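Local coordinates for protein putative lipase (Bacteroides thetaiotaomicron VPI-5482, PDB 3BZW) that probably hydrolyses lipid esters, perhaps lysophospholipids, as a member of the GDSL-like (SGNH) lipase and acylhydrolase family, at residues A[26-31]-A[88-93]; A[30-35]-A[94-99]; A[162-167]-A[210-215]. One frame throughout, in Å; residues are numbered along the deposited sequence.

Interaction 1: A[26-31]-A[88-93]; sequences GKKVGY and EVDAIL
Val-29, Gly-30 and Tyr-31 run parallel to Ala-91, Ile-92 and Leu-93, residue for residue, the two short strands diverging by 29° in the twist of the sheet. Gly-30 binds both ways, its N giving a bond to Ala-91 O and its O taking one from Leu-93 N. Ahead of these pairs segment 88-93 carries an extra residue, Asp-90, and Lys-28 O accepts both Asp-90 N, at 2.8 Å, and Ala-91 N, at 3.3 Å. Asp-90 turns its carboxylate back on the same residue: with CG anti to its own carbonyl carbon (chi1 -63°), OD2 meets Lys-28 N at 2.9 Å on its anti side, somewhat out of the carboxylate plane. An aspartate has the right length to fold its carboxylate onto an amide of the adjacent strand while leaving its charge near Lys-27, whose NZ ends 5.3 Å from OD2. With an alanine here, Lys-28 N would probably lose this acceptor and Lys-27 NZ its nearby opposite charge. These are the entry points of two adjacent inner strands in the parallel sheet of the SGNH hydrolase fold, with strand 60-63 flanking the other side of 26-31. On the face of Ala-91, Val-29 and Leu-93 pack against the Tyr-31 ring. Val-29 CG1, anti to its backbone N, lies 3.7 Å above the plane of the Tyr-31 ring near its rim, and also meets Leu-93 CG. Leu-93 runs alongside Tyr-31, its CD1 3.6 Å from ring atom CE2. On the other face, where Gly-30 has no side chain, Val-89 CG2 lies 3.8 Å from Gly-30 N. At the outer end, the extended Lys-28 chain crosses Glu-88, with a long salt bridge from NZ to OE1 and a water linking the two atoms; Glu-88 OE2 binds His-85 ND1.

Interaction 2: A[30-35]-A[94-99]; sequences GYIGDS and VFMGTN. With ACT (acetate ion), chain G.
Asp-34 reaches the backbone of Gly-97, Thr-98 and Asn-99 through water rather than directly: two waters donate to its OD2, one taking the amide hydrogens of Gly-97 and Asn-99, the other that of Thr-98. The sequence Gly-33, Asp-34, Ser-35 is the GDS core of the GDSL motif, and Gly-97 to Asn-99 belong to the G-x-N-D block of SGNH hydrolases, so the contact brings two signature loops together where parallel strands end. The last firm strand bond, Phe-95 N to Ile-32 O, is nearly straight at 2.9 Å, and Ile-32 CG2 packs on Val-94 CG1. Beyond it Gly-33 CA passes 3.2 Å from Phe-95 O, where any side chain would collide. Selenomethionine Met-96 folds back through two bends and lays its CE against Gly-33 O.

Asp-34 holds CG between its backbone N and carbonyl carbon (chi1 50°), which turns OD2 toward Thr-98 CG2, 3.6 Å away, while OD1 takes the amide of Ile-36. Its CB lies beside Asn-99 ND2, the carboxylate and amide planes 70° apart. Thr-98 suits its place by offering a methyl here and sending OG1 to Arg-171. An acetate, probably from the crystallisation liquor, takes a position consistent with the oxyanion hole of SGNH relatives, where the serine amide, a glycine amide and the asparagine side chain are the usual donors: Ser-35 N and Gly-68 N bind it, His-242 NE2 does too, and Asn-99 ND2, which also bonds Arg-69 O, points almost straight at acetate OXT, 2.8 Å away.

Interaction 3: A[162-167]-A[210-215]; sequences QIVLLT and GIPVID
Leu-166 and Ile-214 run alongside each other in the same direction, with Leu-166 CD2 set against Ile-214 CB at 3.6 Å. Val-164 joins them on this face: it slants across Ile-214, its CG1, anti to the backbone N, meeting Ile-214 CG1, and its side chain crosses that of Pro-212 nearly at a right angle, with Val-164 CG2 4.0 Å from Pro-212 CG. On the opposite face Leu-165 and Ile-211 are also nearly perpendicular. Both leucine methyls face the same side of Ile-211, CD1 near CG2 and CD2 near CD1, and Val-213 CG2 lies against Leu-165 CB. The beta-branched Val-164, Ile-211, Val-213 and Ile-214 suit these extended positions. Ile-211 is packed closely, its CG1 3.2 Å from Ile-163 O.

Between the faces the backbones pair in parallel. Pro-212 has no N-H to give, but its O receives Leu-165 N at 3.1 Å; Leu-165 O in turn takes Ile-214 N at 2.9 Å, and a weak bond follows from Thr-167 N to Ile-214 O. At the far end Thr-167 OG1, held between its backbone N and carbonyl carbon (chi1 51°), donates to the anti lone pair of Asp-215 OD1 at 2.8 Å and accepts from Asn-217 N, a double role that fixes the hydroxyl. Asp-215 stands right before helix 216-219, and its other oxygen, OD2, forms a salt bridge with Lys-203.

Strands 162-166 and 213-214, joined through helix 195-210, form a beta-alpha-beta crossover at the edge of the SGNH sheet. Helix 195-210 covers the Leu-165 face through Ile-202, helix 245-258 packs on Leu-166 and Ile-214 through Leu-255, and strand 91-95 borders 162-166 on its other edge.

From the N terminus, after strand 28-33 the chain runs through helix 49-57, edge strand 60-63 and helix 74-85, and the return at 88-99 closes that excursion twice: interaction 1 at the start of the paired strands, interaction 2, sharing Gly-30 and Tyr-31, at their ends and in the loops beyond. The two advance in step along the same strand pair, so they cross in sequence and neither nests. Interaction 3 opens later and closes the loop from strand 162-166 through helix 195-210 to strand 213-214. Strand 91-95, shared by interactions 1 and 2, borders strand 162-166 of interaction 3: Ile-92 and Val-94 exchange probable backbone hydrogen bonds with it, making one continuous sheet.

Interaction 1: A[26-31]-A[88-93]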
loop_
_atom_site.group_PDB
_atom_site.type_symbol
_atom_site.label_atom_id
_atom_site.label_comp_id
_atom_site.label_asym_id
_atom_site.label_seq_id
_atom_site.Cartn_x
_atom_site.Cartn_y
_atom_site.Cartn_z
ATOM N N GLY A 26 44.136 -4.811 -21.810
ATOM C CA GLY A 26 45.292 -3.980 -22.116
ATOM C C GLY A 26 45.178 -2.492 -21.838
ATOM O O GLY A 26 46.083 -1.732 -22.174
ATOM N N LYS A 27 44.083 -2.065 -21.218
ATOM C CA LYS A 27 43.890 -0.649 -20.933
ATOM C C LYS A 27 44.581 -0.183 -19.654
ATOM O O LYS A 27 45.004 -0.991 -18.827
ATOM C CB LYS A 27 42.396 -0.332 -20.850
ATOM C CG LYS A 27 41.617 -0.689 -22.110
ATOM C CD LYS A 27 42.176 0.006 -23.343
ATOM C CE LYS A 27 41.366 -0.363 -24.579
ATOM N NZ LYS A 27 41.991 0.142 -25.837
ATOM N N LYS A 28 44.699 1.132 -19.506
ATOM C CA LYS A 28 45.322 1.705 -18.324
ATOM C C LYS A 28 44.208 2.317 -17.489
ATOM O O LYS A 28 43.459 3.174 -17.963
ATOM C CB LYS A 28 46.362 2.743 -18.743
ATOM C CG LYS A 28 47.360 2.132 -19.724
ATOM C CD LYS A 28 48.671 2.868 -19.786
ATOM C CE LYS A 28 49.634 2.109 -20.693
ATOM N NZ LYS A 28 50.990 2.713 -20.697
ATOM N N VAL A 29 44.099 1.864 -16.246
ATOM C CA VAL A 29 43.034 2.321 -15.363
ATOM C C VAL A 29 43.482 2.997 -14.075
ATOM O O VAL A 29 44.416 2.549 -13.407
ATOM C CB VAL A 29 42.108 1.135 -14.985
ATOM C CG1 VAL A 29 40.987 1.618 -14.077
ATOM C CG2 VAL A 29 41.537 0.495 -16.247
ATOM N N GLY A 30 42.800 4.083 -13.731
ATOM C CA GLY A 30 43.105 4.787 -12.501
ATOM C C GLY A 30 42.156 4.278 -11.434
ATOM O O GLY A 30 40.948 4.216 -11.663
ATOM N N TYR A 31 42.685 3.899 -10.275
ATOM C CA TYR A 31 41.842 3.393 -9.197
ATOM C C TYR A 31 41.810 4.354 -8.014
ATOM O O TYR A 31 42.803 4.526 -7.305
ATOM C CB TYR A 31 42.336 2.018 -8.736
ATOM C CG TYR A 31 42.299 0.948 -9.810
ATOM C CD1 TYR A 31 43.368 0.770 -10.691
ATOM C CD2 TYR A 31 41.200 0.101 -9.931
ATOM C CE1 TYR A 31 43.343 -0.233 -11.666
ATOM C CE2 TYR A 31 41.161 -0.899 -10.899
ATOM C CZ TYR A 31 42.233 -1.065 -11.762
ATOM O OH TYR A 31 42.196 -2.072 -12.700
ATOM N N GLU A 88 48.039 9.020 -20.268
ATOM C CA GLU A 88 48.091 7.561 -20.371
ATOM C C GLU A 88 46.790 6.862 -19.982
ATOM O O GLU A 88 46.417 5.854 -20.578
ATOM C CB GLU A 88 49.193 6.999 -19.467
ATOM C CG GLU A 88 50.569 7.605 -19.648
ATOM C CD GLU A 88 51.549 7.126 -18.586
ATOM O OE1 GLU A 88 51.860 5.915 -18.556
ATOM O OE2 GLU A 88 52.001 7.961 -17.775
ATOM N N VAL A 89 46.108 7.396 -18.975
ATOM C CA VAL A 89 44.883 6.773 -18.474
ATOM C C VAL A 89 43.745 6.648 -19.488
ATOM O O VAL A 89 43.483 7.568 -20.267
ATOM C CB VAL A 89 44.378 7.505 -17.200
ATOM C CG1 VAL A 89 43.754 8.841 -17.565
ATOM C CG2 VAL A 89 43.398 6.616 -16.445
ATOM N N ASP A 90 43.084 5.491 -19.473
ATOM C CA ASP A 90 41.970 5.200 -20.377
ATOM C C ASP A 90 40.625 5.192 -19.666
ATOM O O ASP A 90 39.612 5.591 -20.233
ATOM C CB ASP A 90 42.160 3.836 -21.047
ATOM C CG ASP A 90 43.393 3.780 -21.910
ATOM O OD1 ASP A 90 43.569 4.695 -22.741
ATOM O OD2 ASP A 90 44.177 2.819 -21.761
ATOM N N ALA A 91 40.612 4.714 -18.429
ATOM C CA ALA A 91 39.374 4.653 -17.659
ATOM C C ALA A 91 39.656 4.886 -16.181
ATOM O O ALA A 91 40.803 4.823 -15.738
ATOM C CB ALA A 91 38.697 3.300 -17.864
ATOM N N ILE A 92 38.598 5.146 -15.424
ATOM C CA ILE A 92 38.723 5.422 -14.001
ATOM C C ILE A 92 37.637 4.748 -13.178
ATOM O O ILE A 92 36.454 4.823 -13.513
ATOM C CB ILE A 92 38.636 6.940 -13.736
ATOM C CG1 ILE A 92 39.728 7.659 -14.524
ATOM C CG2 ILE A 92 38.765 7.231 -12.238
ATOM C CD1 ILE A 92 39.666 9.152 -14.408
ATOM N N LEU A 93 38.050 4.082 -12.107
ATOM C CA LEU A 93 37.115 3.432 -11.200
ATOM C C LEU A 93 37.173 4.163 -9.863
ATOM O O LEU A 93 38.260 4.453 -9.350
ATOM C CB LEU A 93 37.477 1.959 -10.985
ATOM C CG LEU A 93 37.414 1.004 -12.177
ATOM C CD1 LEU A 93 37.648 -0.418 -11.682
ATOM C CD2 LEU A 93 36.060 1.100 -12.865
HETATM O O HOH W 1 51.756 3.033 -18.278
#

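Interaction 2: A[30-35]-A[94-99]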
loop_
_atom_site.group_PDB
_atom_site.type_symbol
_atom_site.label_atom_id
_atom_site.label_comp_id
_atom_site.label_asym_id
_atom_site.label_seq_id
_atom_site.Cartn_x
_atom_site.Cartn_y
_atom_site.Cartn_z
ATOM N N GLY A 30 42.800 4.083 -13.731
ATOM C CA GLY A 30 43.105 4.787 -12.501
ATOM C C GLY A 30 42.156 4.278 -11.434
ATOM O O GLY A 30 40.948 4.216 -11.663
ATOM N N TYR A 31 42.685 3.899 -10.275
ATOM C CA TYR A 31 41.842 3.393 -9.197
ATOM C C TYR A 31 41.810 4.354 -8.014
ATOM O O TYR A 31 42.803 4.526 -7.305
ATOM C CB TYR A 31 42.336 2.018 -8.736
ATOM C CG TYR A 31 42.299 0.948 -9.810
ATOM C CD1 TYR A 31 43.368 0.770 -10.691
ATOM C CD2 TYR A 31 41.200 0.101 -9.931
ATOM C CE1 TYR A 31 43.343 -0.233 -11.666
ATOM C CE2 TYR A 31 41.161 -0.899 -10.899
ATOM C CZ TYR A 31 42.233 -1.065 -11.762
ATOM O OH TYR A 31 42.196 -2.072 -12.700
ATOM N N ILE A 32 40.651 4.970 -7.806
ATOM C CA ILE A 32 40.454 5.932 -6.729
ATOM C C ILE A 32 39.667 5.303 -5.583
ATOM O O ILE A 32 38.682 4.599 -5.816
ATOM C CB ILE A 32 39.699 7.173 -7.275
ATOM C CG1 ILE A 32 40.594 7.899 -8.283
ATOM C CG2 ILE A 32 39.275 8.101 -6.133
ATOM C CD1 ILE A 32 39.927 9.063 -8.985
ATOM N N GLY A 33 40.105 5.540 -4.347
ATOM C CA GLY A 33 39.388 4.973 -3.215
ATOM C C GLY A 33 40.042 5.048 -1.842
ATOM O O GLY A 33 40.732 6.016 -1.511
ATOM N N ASP A 34 39.814 4.010 -1.039
ATOM C CA ASP A 34 40.345 3.948 0.318
ATOM C C ASP A 34 41.278 2.762 0.562
ATOM O O ASP A 34 41.956 2.296 -0.352
ATOM C CB ASP A 34 39.192 3.927 1.337
ATOM C CG ASP A 34 38.136 2.879 1.013
ATOM O OD1 ASP A 34 38.504 1.763 0.591
ATOM O OD2 ASP A 34 36.934 3.169 1.189
ATOM N N SER A 35 41.312 2.272 1.798
ATOM C CA SER A 35 42.198 1.163 2.148
ATOM C C SER A 35 41.959 -0.122 1.365
ATOM O O SER A 35 42.889 -0.898 1.134
ATOM C CB SER A 35 42.111 0.870 3.649
ATOM O OG SER A 35 42.960 -0.202 4.008
ATOM N N VAL A 94 36.005 4.470 -9.310
ATOM C CA VAL A 94 35.919 5.159 -8.029
ATOM C C VAL A 94 35.189 4.230 -7.064
ATOM O O VAL A 94 34.000 3.967 -7.221
ATOM C CB VAL A 94 35.145 6.484 -8.163
ATOM C CG1 VAL A 94 35.203 7.254 -6.852
ATOM C CG2 VAL A 94 35.734 7.317 -9.305
ATOM N N PHE A 95 35.923 3.742 -6.069
ATOM C CA PHE A 95 35.420 2.799 -5.069
ATOM C C PHE A 95 35.588 3.515 -3.727
ATOM O O PHE A 95 36.594 3.335 -3.047
ATOM C CB PHE A 95 36.299 1.544 -5.149
ATOM C CG PHE A 95 35.792 0.366 -4.372
ATOM C CD1 PHE A 95 36.610 -0.746 -4.185
ATOM C CD2 PHE A 95 34.506 0.346 -3.846
ATOM C CE1 PHE A 95 36.155 -1.859 -3.485
ATOM C CE2 PHE A 95 34.041 -0.769 -3.142
ATOM C CZ PHE A 95 34.867 -1.868 -2.964
HETATM N N MSE A 96 34.589 4.306 -3.340
HETATM C CA MSE A 96 34.696 5.116 -2.129
HETATM C C MSE A 96 33.381 5.312 -1.373
HETATM O O MSE A 96 32.304 5.222 -1.956
HETATM C CB MSE A 96 35.226 6.495 -2.543
HETATM C CG MSE A 96 35.571 7.444 -1.413
HETATM SE SE MSE A 96 37.339 7.115 -0.756
HETATM C CE MSE A 96 38.333 8.230 -2.006
ATOM N N GLY A 97 33.474 5.591 -0.073
ATOM C CA GLY A 97 32.270 5.844 0.696
ATOM C C GLY A 97 32.106 5.146 2.029
ATOM O O GLY A 97 31.426 5.663 2.917
ATOM N N THR A 98 32.723 3.984 2.194
ATOM C CA THR A 98 32.570 3.268 3.451
ATOM C C THR A 98 33.098 4.081 4.640
ATOM O O THR A 98 32.583 3.972 5.754
ATOM C CB THR A 98 33.244 1.873 3.387
ATOM O OG1 THR A 98 32.580 0.991 4.300
ATOM C CG2 THR A 98 34.721 1.956 3.753
ATOM N N ASN A 99 34.107 4.916 4.403
ATOM C CA ASN A 99 34.652 5.735 5.479
ATOM C C ASN A 99 33.759 6.939 5.797
ATOM O O ASN A 99 33.793 7.469 6.909
ATOM C CB ASN A 99 36.078 6.187 5.145
ATOM C CG ASN A 99 37.084 5.045 5.219
ATOM O OD1 ASN A 99 37.041 4.231 6.143
ATOM N ND2 ASN A 99 38.001 4.992 4.258
HETATM C C ACT G . 39.354 2.019 4.939
HETATM O O ACT G . 39.775 1.580 5.994
HETATM O OXT ACT G . 39.898 2.980 4.422
HETATM C CH3 ACT G . 38.175 1.365 4.264
HETATM O O HOH W 2 38.483 1.507 -2.207
HETATM O O HOH W 3 35.705 5.455 1.791
HETATM O O HOH W 4 34.346 2.416 0.221
#

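Interaction 3: A[162-167]-A[210-215]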
loop_
_atom_site.group_PDB
_atom_site.type_symbol
_atom_site.label_atom_id
_atom_site.label_comp_id
_atom_site.label_asym_id
_atom_site.label_seq_id
_atom_site.Cartn_x
_atom_site.Cartn_y
_atom_site.Cartn_z
ATOM N N GLN A 162 36.000 6.836 -19.765
ATOM C CA GLN A 162 35.016 5.953 -19.159
ATOM C C GLN A 162 35.269 6.030 -17.652
ATOM O O GLN A 162 36.322 5.601 -17.177
ATOM C CB GLN A 162 35.230 4.519 -19.646
ATOM C CG GLN A 162 34.267 3.497 -19.057
ATOM C CD GLN A 162 32.820 3.832 -19.358
ATOM O OE1 GLN A 162 32.196 4.632 -18.657
ATOM N NE2 GLN A 162 32.284 3.236 -20.412
ATOM N N ILE A 163 34.324 6.599 -16.906
ATOM C CA ILE A 163 34.461 6.720 -15.455
ATOM C C ILE A 163 33.316 5.954 -14.799
ATOM O O ILE A 163 32.144 6.217 -15.075
ATOM C CB ILE A 163 34.408 8.196 -15.005
ATOM C CG1 ILE A 163 35.407 9.029 -15.817
ATOM C CG2 ILE A 163 34.736 8.297 -13.523
ATOM C CD1 ILE A 163 35.317 10.526 -15.548
ATOM N N VAL A 164 33.655 5.014 -13.922
ATOM C CA VAL A 164 32.639 4.184 -13.280
ATOM C C VAL A 164 32.708 4.228 -11.756
ATOM O O VAL A 164 33.796 4.227 -11.177
ATOM C CB VAL A 164 32.795 2.719 -13.737
ATOM C CG1 VAL A 164 31.577 1.903 -13.318
ATOM C CG2 VAL A 164 33.004 2.668 -15.245
ATOM N N LEU A 165 31.542 4.265 -11.114
ATOM C CA LEU A 165 31.474 4.291 -9.657
ATOM C C LEU A 165 31.126 2.905 -9.125
ATOM O O LEU A 165 30.311 2.198 -9.713
ATOM C CB LEU A 165 30.398 5.269 -9.179
ATOM C CG LEU A 165 30.448 6.707 -9.691
ATOM C CD1 LEU A 165 29.367 7.521 -8.994
ATOM C CD2 LEU A 165 31.825 7.295 -9.426
ATOM N N LEU A 166 31.743 2.528 -8.011
ATOM C CA LEU A 166 31.469 1.240 -7.386
ATOM C C LEU A 166 30.897 1.518 -5.999
ATOM O O LEU A 166 31.426 2.351 -5.260
ATOM C CB LEU A 166 32.754 0.417 -7.243
ATOM C CG LEU A 166 33.603 0.143 -8.487
ATOM C CD1 LEU A 166 34.783 -0.745 -8.098
ATOM C CD2 LEU A 166 32.767 -0.523 -9.558
ATOM N N THR A 167 29.819 0.827 -5.647
ATOM C CA THR A 167 29.218 1.013 -4.335
ATOM C C THR A 167 30.044 0.288 -3.274
ATOM O O THR A 167 30.674 -0.735 -3.547
ATOM C CB THR A 167 27.763 0.482 -4.283
ATOM O OG1 THR A 167 27.714 -0.858 -4.787
ATOM C CG2 THR A 167 26.839 1.374 -5.108
ATOM N N GLY A 210 24.688 11.303 -14.595
ATOM C CA GLY A 210 24.953 10.685 -15.881
ATOM C C GLY A 210 26.276 9.942 -15.833
ATOM O O GLY A 210 27.236 10.303 -16.505
ATOM N N ILE A 211 26.330 8.892 -15.029
ATOM C CA ILE A 211 27.554 8.127 -14.897
ATOM C C ILE A 211 27.198 6.688 -14.549
ATOM O O ILE A 211 26.275 6.440 -13.774
ATOM C CB ILE A 211 28.458 8.756 -13.799
ATOM C CG1 ILE A 211 29.842 8.115 -13.818
ATOM C CG2 ILE A 211 27.811 8.591 -12.419
ATOM C CD1 ILE A 211 30.862 8.852 -12.942
ATOM N N PRO A 212 27.914 5.715 -15.137
ATOM C CA PRO A 212 27.594 4.321 -14.823
ATOM C C PRO A 212 28.004 3.935 -13.407
ATOM O O PRO A 212 29.010 4.412 -12.882
ATOM C CB PRO A 212 28.362 3.540 -15.892
ATOM C CG PRO A 212 29.556 4.414 -16.151
ATOM C CD PRO A 212 28.951 5.800 -16.181
ATOM N N VAL A 213 27.205 3.077 -12.789
ATOM C CA VAL A 213 27.489 2.616 -11.440
ATOM C C VAL A 213 27.365 1.101 -11.406
ATOM O O VAL A 213 26.385 0.550 -11.895
ATOM C CB VAL A 213 26.490 3.207 -10.414
ATOM C CG1 VAL A 213 26.777 2.642 -9.015
ATOM C CG2 VAL A 213 26.581 4.727 -10.407
ATOM N N ILE A 214 28.376 0.436 -10.859
ATOM C CA ILE A 214 28.352 -1.010 -10.709
ATOM C C ILE A 214 28.023 -1.213 -9.229
ATOM O O ILE A 214 28.766 -0.767 -8.356
ATOM C CB ILE A 214 29.723 -1.642 -11.051
ATOM C CG1 ILE A 214 29.988 -1.497 -12.554
ATOM C CG2 ILE A 214 29.747 -3.117 -10.647
ATOM C CD1 ILE A 214 31.292 -2.107 -13.011
ATOM N N ASP A 215 26.894 -1.858 -8.955
ATOM C CA ASP A 215 26.459 -2.071 -7.579
ATOM C C ASP A 215 27.236 -3.202 -6.916
ATOM O O ASP A 215 26.692 -4.271 -6.627
ATOM C CB ASP A 215 24.955 -2.358 -7.551
ATOM C CG ASP A 215 24.358 -2.221 -6.159
ATOM O OD1 ASP A 215 25.075 -1.778 -5.235
ATOM O OD2 ASP A 215 23.167 -2.550 -5.990
#